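Local atomic coordinates of glycerate dehydrogenase/glyoxylate reductase (Thermus thermophilus, PDB entry 2CUK), a protein that probably reduces hydroxypyruvate and glyoxylate with a nicotinamide cofactor and belongs to the D-isomer specific 2-hydroxyacid dehydrogenases. Residues 114-117 with 118-121; 120-123 with 124-128; 233-236 with 237-240. All blocks are in the same frame, centred on the assembly; numbering follows the deposited sequence.

How the contacts relate
Contacts 1 and 2 follow each other along one short helix, 117-125. Contact 1 covers its start, just after helix 99-114 ends. Contact 2 covers its last turns and the exit into the next loop. They share Gly120 and Ala121, and their centres lie about 10 Å apart. Both touch the second subunit, so this helix belongs to the dimer interface. Contact 3 comes later in the chain, at the start of helix 236-243, which follows strand 224-227 and precedes strand 249-252 of the six-stranded parallel sheet. That sheet is the core of the Rossmann-type NAD-binding domain. The centre of contact 3 is about 22 Å from that of contact 1 and about 28 Å from that of contact 2.

Contact 1. Residues 114-117 with 118-121; sequences ARRV and VEGA
At the junction of helix 99-114 and helix 117-125, Arg116 forms a salt bridge with Glu119 in the first turn of the second helix. The two side chains lie side by side and point the same way. The guanidinium grips the carboxylate side-on, with one nitrogen for each oxygen. Arg116 NE gives a nearly straight bond to Glu119 OE1 at 2.9 Å, reaching this oxygen from above the carboxylate plane. Arg116 NH2 meets Glu119 OE2 at 2.8 Å, on its syn side. Both oxygens lie near the guanidinium plane, but the two flat groups are turned 47° apart. The Arg116 chain bends at chi3 (73°), which turns its NE and NH2 edge to the acid. Arg116 has a positive phi and is the C-prime residue of a Schellman motif that ends helix 99-114. It is also the N-cap of the next helix. Its O accepts from Gly120 N at 2.8 Å, and Val117 O accepts from Ala121 N at 2.9 Å. The third guanidinium nitrogen, NH1, bonds to Leu138 O, so the group is fixed at several points. An alanine here would probably leave the Glu119 carboxylate without its charged mate and free to turn, and Leu138 O without this donor. On the second subunit, Ala108 packs on Val117 and Arg125 on Val118.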
ATOM      1  N   ALA A 114      -3.927  -7.236  -3.806  1.00 11.90           N
ATOM      2  CA  ALA A 114      -4.878  -7.957  -2.972  1.00 13.85           C
ATOM      3  C   ALA A 114      -6.184  -7.176  -2.779  1.00 14.23           C
ATOM      4  O   ALA A 114      -7.280  -7.721  -2.811  1.00 14.37           O
ATOM      5  CB  ALA A 114      -4.222  -8.220  -1.617  1.00 11.80           C
ATOM      6  N   ARG A 115      -6.042  -5.858  -2.539  1.00 12.88           N
ATOM      7  CA  ARG A 115      -7.239  -5.070  -2.241  1.00 13.52           C
ATOM      8  C   ARG A 115      -7.607  -4.104  -3.376  1.00 13.24           C
ATOM      9  O   ARG A 115      -8.386  -3.174  -3.209  1.00 14.12           O
ATOM     10  CB  ARG A 115      -6.984  -4.286  -0.952  1.00 15.45           C
ATOM     11  CG  ARG A 115      -6.713  -5.201   0.241  1.00 18.02           C
ATOM     12  CD  ARG A 115      -7.959  -5.998   0.650  1.00 18.01           C
ATOM     13  NE  ARG A 115      -9.152  -5.146   0.604  1.00 20.53           N
ATOM     14  CZ  ARG A 115      -9.548  -4.577   1.758  1.00 18.42           C
ATOM     15  NH1 ARG A 115      -8.870  -4.790   2.871  1.00 19.96           N
ATOM     16  NH2 ARG A 115     -10.630  -3.793   1.769  1.00 21.23           N
ATOM     17  N   ARG A 116      -7.001  -4.344  -4.556  1.00 12.15           N
ATOM     18  CA  ARG A 116      -7.394  -3.601  -5.754  1.00 14.10           C
ATOM     19  C   ARG A 116      -7.396  -2.089  -5.528  1.00 14.54           C
ATOM     20  O   ARG A 116      -8.311  -1.377  -5.919  1.00 14.14           O
ATOM     21  CB  ARG A 116      -8.790  -4.065  -6.159  1.00 13.43           C
ATOM     22  CG  ARG A 116      -8.880  -5.586  -6.285  1.00 12.70           C
ATOM     23  CD  ARG A 116     -10.325  -6.063  -6.458  1.00 13.97           C
ATOM     24  NE  ARG A 116     -10.806  -5.738  -7.802  1.00 15.96           N
ATOM     25  CZ  ARG A 116     -12.021  -6.198  -8.148  1.00 17.46           C
ATOM     26  NH1 ARG A 116     -12.731  -6.910  -7.291  1.00 16.61           N
ATOM     27  NH2 ARG A 116     -12.518  -5.900  -9.351  1.00 13.97           N
ATOM     28  N   VAL A 117      -6.326  -1.580  -4.928  1.00 15.13           N
ATOM     29  CA  VAL A 117      -6.194  -0.154  -4.676  1.00 15.43           C
ATOM     30  C   VAL A 117      -5.993   0.671  -5.954  1.00 16.10           C
ATOM     31  O   VAL A 117      -6.666   1.680  -6.156  1.00 16.81           O
ATOM     32  CB  VAL A 117      -5.035   0.108  -3.693  1.00 16.75           C
ATOM     33  CG1 VAL A 117      -4.850   1.605  -3.481  1.00 16.49           C
ATOM     34  CG2 VAL A 117      -5.332  -0.580  -2.363  1.00 14.88           C
ATOM     35  N   VAL A 118      -5.073   0.257  -6.815  1.00 15.71           N
ATOM     36  CA  VAL A 118      -4.839   0.999  -8.051  1.00 15.60           C
ATOM     37  C   VAL A 118      -6.114   0.977  -8.885  1.00 16.51           C
ATOM     38  O   VAL A 118      -6.548   2.005  -9.410  1.00 13.96           O
ATOM     39  CB  VAL A 118      -3.679   0.395  -8.858  1.00 15.70           C
ATOM     40  CG1 VAL A 118      -3.554   1.102 -10.204  1.00 17.80           C
ATOM     41  CG2 VAL A 118      -2.389   0.529  -8.071  1.00 15.99           C
ATOM     42  N   GLU A 119      -6.720  -0.201  -8.986  1.00 15.65           N
ATOM     43  CA  GLU A 119      -7.960  -0.374  -9.733  1.00 15.74           C
ATOM     44  C   GLU A 119      -9.053   0.522  -9.146  1.00 14.75           C
ATOM     45  O   GLU A 119      -9.776   1.198  -9.875  1.00 14.37           O
ATOM     46  CB  GLU A 119      -8.408  -1.837  -9.661  1.00 17.56           C
ATOM     47  CG  GLU A 119      -9.546  -2.186 -10.599  1.00 20.53           C
ATOM     48  CD  GLU A 119     -10.067  -3.604 -10.393  1.00 21.99           C
ATOM     49  OE1 GLU A 119      -9.306  -4.461  -9.892  1.00 19.27           O
ATOM     50  OE2 GLU A 119     -11.238  -3.859 -10.744  1.00 23.83           O
ATOM     51  N   GLY A 120      -9.168   0.515  -7.822  1.00 14.06           N
ATOM     52  CA  GLY A 120     -10.169   1.332  -7.153  1.00 12.94           C
ATOM     53  C   GLY A 120      -9.976   2.822  -7.382  1.00 13.84           C
ATOM     54  O   GLY A 120     -10.951   3.565  -7.548  1.00 10.97           O
ATOM     55  N   ALA A 121      -8.718   3.262  -7.384  1.00 13.32           N
ATOM     56  CA  ALA A 121      -8.404   4.670  -7.603  1.00 14.74           C
ATOM     57  C   ALA A 121      -8.847   5.091  -9.002  1.00 15.03           C
ATOM     58  O   ALA A 121      -9.351   6.196  -9.194  1.00 13.87           O
ATOM     59  CB  ALA A 121      -6.910   4.915  -7.432  1.00 14.37           C
TER

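Contact 2. Residues 120-123 with 124-128; sequences GAAY and ARDGL
The Tyr123 ring carries Leu128 over one face. Leu128 CB sits 3.9 Å from the ring centroid of Tyr123 and 17° off the normal, a CH-pi contact offset toward the CD1 side. The two side chains cross at about a right angle. A chi1 of -179° swings the Tyr123 ring outward from the helix, and the chain past the helix turns back to bring Leu128 against its face. The guanidinium of Arg125 has Ala121 O over the centre of one face, 3.8 Å above the plane. This oxygen accepts the helical bond from Arg125 N; the guanidinium only lies over it. The Arg125 NH2 comes 3.7 Å from Ala121 CB, and its NH1 lies 3.5 Å from Ala122 CA. The Arg125 chain is extended as far as CD and then bends at chi3 (-51°), returning the guanidinium along the helix toward the preceding turn. Helix 117-125 ends in a Schellman motif. Gly127 has a positive phi, and at its backbone angles a CB would jam against the preceding carbonyl oxygen. Its N bonds back to Ala124 O, while Leu128 N reaches Tyr123 O at 3.0 Å, meeting the carbonyl almost head-on, though its N-H is bent off the line. Asp126 N closes the last regular turn on Ala122 O at 2.8 Å. Trp129 and Leu136 touch Tyr123. On the second subunit, Pro276 packs on Tyr123 and Tyr267 on Ala124.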
ATOM      1  N   GLY A 120      -9.168   0.515  -7.822  1.00 14.06           N
ATOM      2  CA  GLY A 120     -10.169   1.332  -7.153  1.00 12.94           C
ATOM      3  C   GLY A 120      -9.976   2.822  -7.382  1.00 13.84           C
ATOM      4  O   GLY A 120     -10.951   3.565  -7.548  1.00 10.97           O
ATOM      5  N   ALA A 121      -8.718   3.262  -7.384  1.00 13.32           N
ATOM      6  CA  ALA A 121      -8.404   4.670  -7.603  1.00 14.74           C
ATOM      7  C   ALA A 121      -8.847   5.091  -9.002  1.00 15.03           C
ATOM      8  O   ALA A 121      -9.351   6.196  -9.194  1.00 13.87           O
ATOM      9  CB  ALA A 121      -6.910   4.915  -7.432  1.00 14.37           C
ATOM     10  N   ALA A 122      -8.668   4.203  -9.974  1.00 13.92           N
ATOM     11  CA  ALA A 122      -9.067   4.497 -11.347  1.00 13.86           C
ATOM     12  C   ALA A 122     -10.589   4.565 -11.432  1.00 13.89           C
ATOM     13  O   ALA A 122     -11.150   5.427 -12.111  1.00 13.51           O
ATOM     14  CB  ALA A 122      -8.540   3.421 -12.288  1.00 15.19           C
ATOM     15  N   TYR A 123     -11.244   3.647 -10.725  1.00 12.46           N
ATOM     16  CA  TYR A 123     -12.703   3.555 -10.685  1.00 13.74           C
ATOM     17  C   TYR A 123     -13.313   4.885 -10.236  1.00 15.09           C
ATOM     18  O   TYR A 123     -14.289   5.362 -10.819  1.00 15.42           O
ATOM     19  CB  TYR A 123     -13.097   2.426  -9.728  1.00 12.93           C
ATOM     20  CG  TYR A 123     -14.578   2.151  -9.572  1.00 15.84           C
ATOM     21  CD1 TYR A 123     -15.231   1.226 -10.388  1.00 16.91           C
ATOM     22  CD2 TYR A 123     -15.313   2.762  -8.554  1.00 17.08           C
ATOM     23  CE1 TYR A 123     -16.587   0.906 -10.186  1.00 19.06           C
ATOM     24  CE2 TYR A 123     -16.660   2.454  -8.343  1.00 19.28           C
ATOM     25  CZ  TYR A 123     -17.289   1.525  -9.159  1.00 17.62           C
ATOM     26  OH  TYR A 123     -18.612   1.211  -8.935  1.00 18.86           O
ATOM     27  N   ALA A 124     -12.733   5.482  -9.201  1.00 13.91           N
ATOM     28  CA  ALA A 124     -13.219   6.756  -8.687  1.00 14.16           C
ATOM     29  C   ALA A 124     -12.851   7.889  -9.644  1.00 15.34           C
ATOM     30  O   ALA A 124     -13.685   8.722  -9.988  1.00 15.13           O
ATOM     31  CB  ALA A 124     -12.618   7.025  -7.318  1.00 11.29           C
ATOM     32  N   ARG A 125     -11.593   7.902 -10.069  1.00 16.11           N
ATOM     33  CA  ARG A 125     -11.080   8.928 -10.971  1.00 19.84           C
ATOM     34  C   ARG A 125     -11.854   9.028 -12.285  1.00 19.41           C
ATOM     35  O   ARG A 125     -12.097  10.131 -12.778  1.00 19.69           O
ATOM     36  CB  ARG A 125      -9.604   8.650 -11.270  1.00 21.41           C
ATOM     37  CG  ARG A 125      -8.892   9.760 -12.026  1.00 27.08           C
ATOM     38  CD  ARG A 125      -7.451   9.372 -12.350  1.00 27.61           C
ATOM     39  NE  ARG A 125      -6.723   8.889 -11.176  1.00 28.49           N
ATOM     40  CZ  ARG A 125      -6.264   7.644 -11.039  1.00 30.36           C
ATOM     41  NH1 ARG A 125      -6.455   6.753 -12.002  1.00 27.63           N
ATOM     42  NH2 ARG A 125      -5.607   7.292  -9.944  1.00 29.77           N
ATOM     43  N   ASP A 126     -12.245   7.886 -12.846  1.00 19.46           N
ATOM     44  CA  ASP A 126     -12.968   7.869 -14.118  1.00 21.50           C
ATOM     45  C   ASP A 126     -14.466   8.133 -14.011  1.00 20.99           C
ATOM     46  O   ASP A 126     -15.183   8.062 -15.009  1.00 21.46           O
ATOM     47  CB  ASP A 126     -12.740   6.536 -14.842  1.00 21.64           C
ATOM     48  CG  ASP A 126     -11.273   6.225 -15.035  1.00 23.86           C
ATOM     49  OD1 ASP A 126     -10.471   7.176 -15.134  1.00 24.62           O
ATOM     50  OD2 ASP A 126     -10.921   5.028 -15.096  1.00 27.34           O
ATOM     51  N   GLY A 127     -14.941   8.423 -12.804  1.00 20.64           N
ATOM     52  CA  GLY A 127     -16.354   8.708 -12.611  1.00 18.62           C
ATOM     53  C   GLY A 127     -17.301   7.522 -12.518  1.00 19.44           C
ATOM     54  O   GLY A 127     -18.517   7.688 -12.637  1.00 18.85           O
ATOM     55  N   LEU A 128     -16.766   6.324 -12.300  1.00 17.36           N
ATOM     56  CA  LEU A 128     -17.615   5.139 -12.194  1.00 16.23           C
ATOM     57  C   LEU A 128     -18.185   4.940 -10.788  1.00 16.23           C
ATOM     58  O   LEU A 128     -19.107   4.151 -10.586  1.00 15.34           O
ATOM     59  CB  LEU A 128     -16.828   3.897 -12.609  1.00 16.20           C
ATOM     60  CG  LEU A 128     -16.343   3.898 -14.063  1.00 16.19           C
ATOM     61  CD1 LEU A 128     -15.559   2.621 -14.344  1.00 18.39           C
ATOM     62  CD2 LEU A 128     -17.540   4.005 -14.997  1.00 18.30           C
TER

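Contact 3. Residues 233-236 with 237-240; sequences LVDT and EALV
Glu237 sets its CB 3.7 Å from Asp235 OD1, in the first turn of helix 236-243. The two acids do not pair. Asp235 OD1 and Glu237 OE1 stay 5.7 Å apart. Ala238 comes next and donates the capping bond. Its N gives a nearly straight bond to Asp235 OD1 at 3.0 Å, with an N-H...O angle of 164°. The donor stands above the carboxylate plane. With chi1 at 179° the Asp235 carboxylate lies over the start of the helix. Asp235 is thus the N-cap, and its side chain takes up a backbone N-H of the first turn that has no earlier helical carbonyl to bond. The Ala238 methyl packs beside the same carboxylate, with CB 3.6 Å from Asp235 CG. This helix crosses from strand 224-227 to strand 249-252 in the parallel sheet of the Rossmann-type domain. Leu239 then bonds through its N to Asp235 O at 3.0 Å, so Asp235 holds two successive N-H groups. Leu239 CB also meets Val234 CG1 at 4.2 Å, a loose apolar touch, and its side chain packs on Leu225 and Leu216. Val240 N bonds to Thr236 O at 3.1 Å. The Thr236 hydroxyl turns elsewhere, to Asp256 O.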
ATOM      1  N   LEU A 233      13.808 -12.789 -13.471  1.00 19.83           N
ATOM      2  CA  LEU A 233      13.468 -13.956 -12.656  1.00 19.94           C
ATOM      3  C   LEU A 233      12.120 -14.531 -13.102  1.00 20.28           C
ATOM      4  O   LEU A 233      11.761 -15.662 -12.758  1.00 19.08           O
ATOM      5  CB  LEU A 233      13.367 -13.569 -11.176  1.00 19.10           C
ATOM      6  CG  LEU A 233      14.623 -13.077 -10.449  1.00 21.95           C
ATOM      7  CD1 LEU A 233      14.248 -12.639  -9.033  1.00 19.30           C
ATOM      8  CD2 LEU A 233      15.667 -14.187 -10.412  1.00 20.47           C
ATOM      9  N   VAL A 234      11.385 -13.737 -13.874  1.00 20.22           N
ATOM     10  CA  VAL A 234      10.059 -14.120 -14.349  1.00 19.51           C
ATOM     11  C   VAL A 234       9.945 -14.135 -15.867  1.00 20.04           C
ATOM     12  O   VAL A 234      10.459 -13.242 -16.541  1.00 19.97           O
ATOM     13  CB  VAL A 234       8.985 -13.126 -13.826  1.00 18.50           C
ATOM     14  CG1 VAL A 234       7.606 -13.536 -14.326  1.00 19.32           C
ATOM     15  CG2 VAL A 234       9.015 -13.067 -12.309  1.00 18.77           C
ATOM     16  N   ASP A 235       9.263 -15.148 -16.399  1.00 21.26           N
ATOM     17  CA  ASP A 235       9.025 -15.242 -17.839  1.00 20.81           C
ATOM     18  C   ASP A 235       7.805 -14.355 -18.055  1.00 20.42           C
ATOM     19  O   ASP A 235       6.672 -14.787 -17.847  1.00 17.44           O
ATOM     20  CB  ASP A 235       8.672 -16.672 -18.249  1.00 22.61           C
ATOM     21  CG  ASP A 235       8.384 -16.797 -19.740  1.00 24.39           C
ATOM     22  OD1 ASP A 235       7.788 -15.867 -20.318  1.00 25.75           O
ATOM     23  OD2 ASP A 235       8.743 -17.834 -20.335  1.00 28.36           O
ATOM     24  N   THR A 236       8.044 -13.116 -18.467  1.00 21.28           N
ATOM     25  CA  THR A 236       6.977 -12.144 -18.676  1.00 21.55           C
ATOM     26  C   THR A 236       5.798 -12.623 -19.525  1.00 21.87           C
ATOM     27  O   THR A 236       4.644 -12.466 -19.123  1.00 20.95           O
ATOM     28  CB  THR A 236       7.551 -10.854 -19.287  1.00 22.32           C
ATOM     29  OG1 THR A 236       8.656 -10.415 -18.487  1.00 21.81           O
ATOM     30  CG2 THR A 236       6.491  -9.754 -19.324  1.00 19.47           C
ATOM     31  N   GLU A 237       6.081 -13.201 -20.688  1.00 21.33           N
ATOM     32  CA  GLU A 237       5.004 -13.662 -21.553  1.00 24.21           C
ATOM     33  C   GLU A 237       4.151 -14.722 -20.859  1.00 22.64           C
ATOM     34  O   GLU A 237       2.932 -14.747 -20.969  1.00 22.14           O
ATOM     35  CB  GLU A 237       5.628 -14.243 -22.823  1.00 27.87           C
ATOM     36  CG  GLU A 237       4.577 -14.782 -23.794  1.00 36.19           C
ATOM     37  CD  GLU A 237       5.013 -14.498 -25.213  1.00 40.11           C
ATOM     38  OE1 GLU A 237       6.079 -13.925 -25.396  1.00 43.65           O
ATOM     39  OE2 GLU A 237       4.277 -14.854 -26.132  1.00 43.10           O
ATOM     40  N   ALA A 238       4.784 -15.617 -20.107  1.00 21.17           N
ATOM     41  CA  ALA A 238       4.056 -16.649 -19.378  1.00 18.52           C
ATOM     42  C   ALA A 238       3.196 -16.040 -18.274  1.00 16.88           C
ATOM     43  O   ALA A 238       2.102 -16.527 -17.996  1.00 17.65           O
ATOM     44  CB  ALA A 238       5.036 -17.663 -18.783  1.00 19.95           C
ATOM     45  N   LEU A 239       3.686 -14.975 -17.645  1.00 16.48           N
ATOM     46  CA  LEU A 239       2.924 -14.322 -16.588  1.00 15.20           C
ATOM     47  C   LEU A 239       1.613 -13.780 -17.164  1.00 14.00           C
ATOM     48  O   LEU A 239       0.563 -13.886 -16.532  1.00 12.63           O
ATOM     49  CB  LEU A 239       3.731 -13.183 -15.961  1.00 16.76           C
ATOM     50  CG  LEU A 239       3.005 -12.431 -14.837  1.00 18.12           C
ATOM     51  CD1 LEU A 239       2.621 -13.399 -13.720  1.00 15.59           C
ATOM     52  CD2 LEU A 239       3.913 -11.327 -14.296  1.00 17.18           C
ATOM     53  N   VAL A 240       1.682 -13.198 -18.361  1.00 14.28           N
ATOM     54  CA  VAL A 240       0.489 -12.672 -19.021  1.00 15.93           C
ATOM     55  C   VAL A 240      -0.536 -13.796 -19.174  1.00 14.67           C
ATOM     56  O   VAL A 240      -1.720 -13.618 -18.904  1.00 15.61           O
ATOM     57  CB  VAL A 240       0.812 -12.112 -20.431  1.00 17.03           C
ATOM     58  CG1 VAL A 240      -0.492 -11.830 -21.187  1.00 17.13           C
ATOM     59  CG2 VAL A 240       1.636 -10.834 -20.317  1.00 16.62           C
TER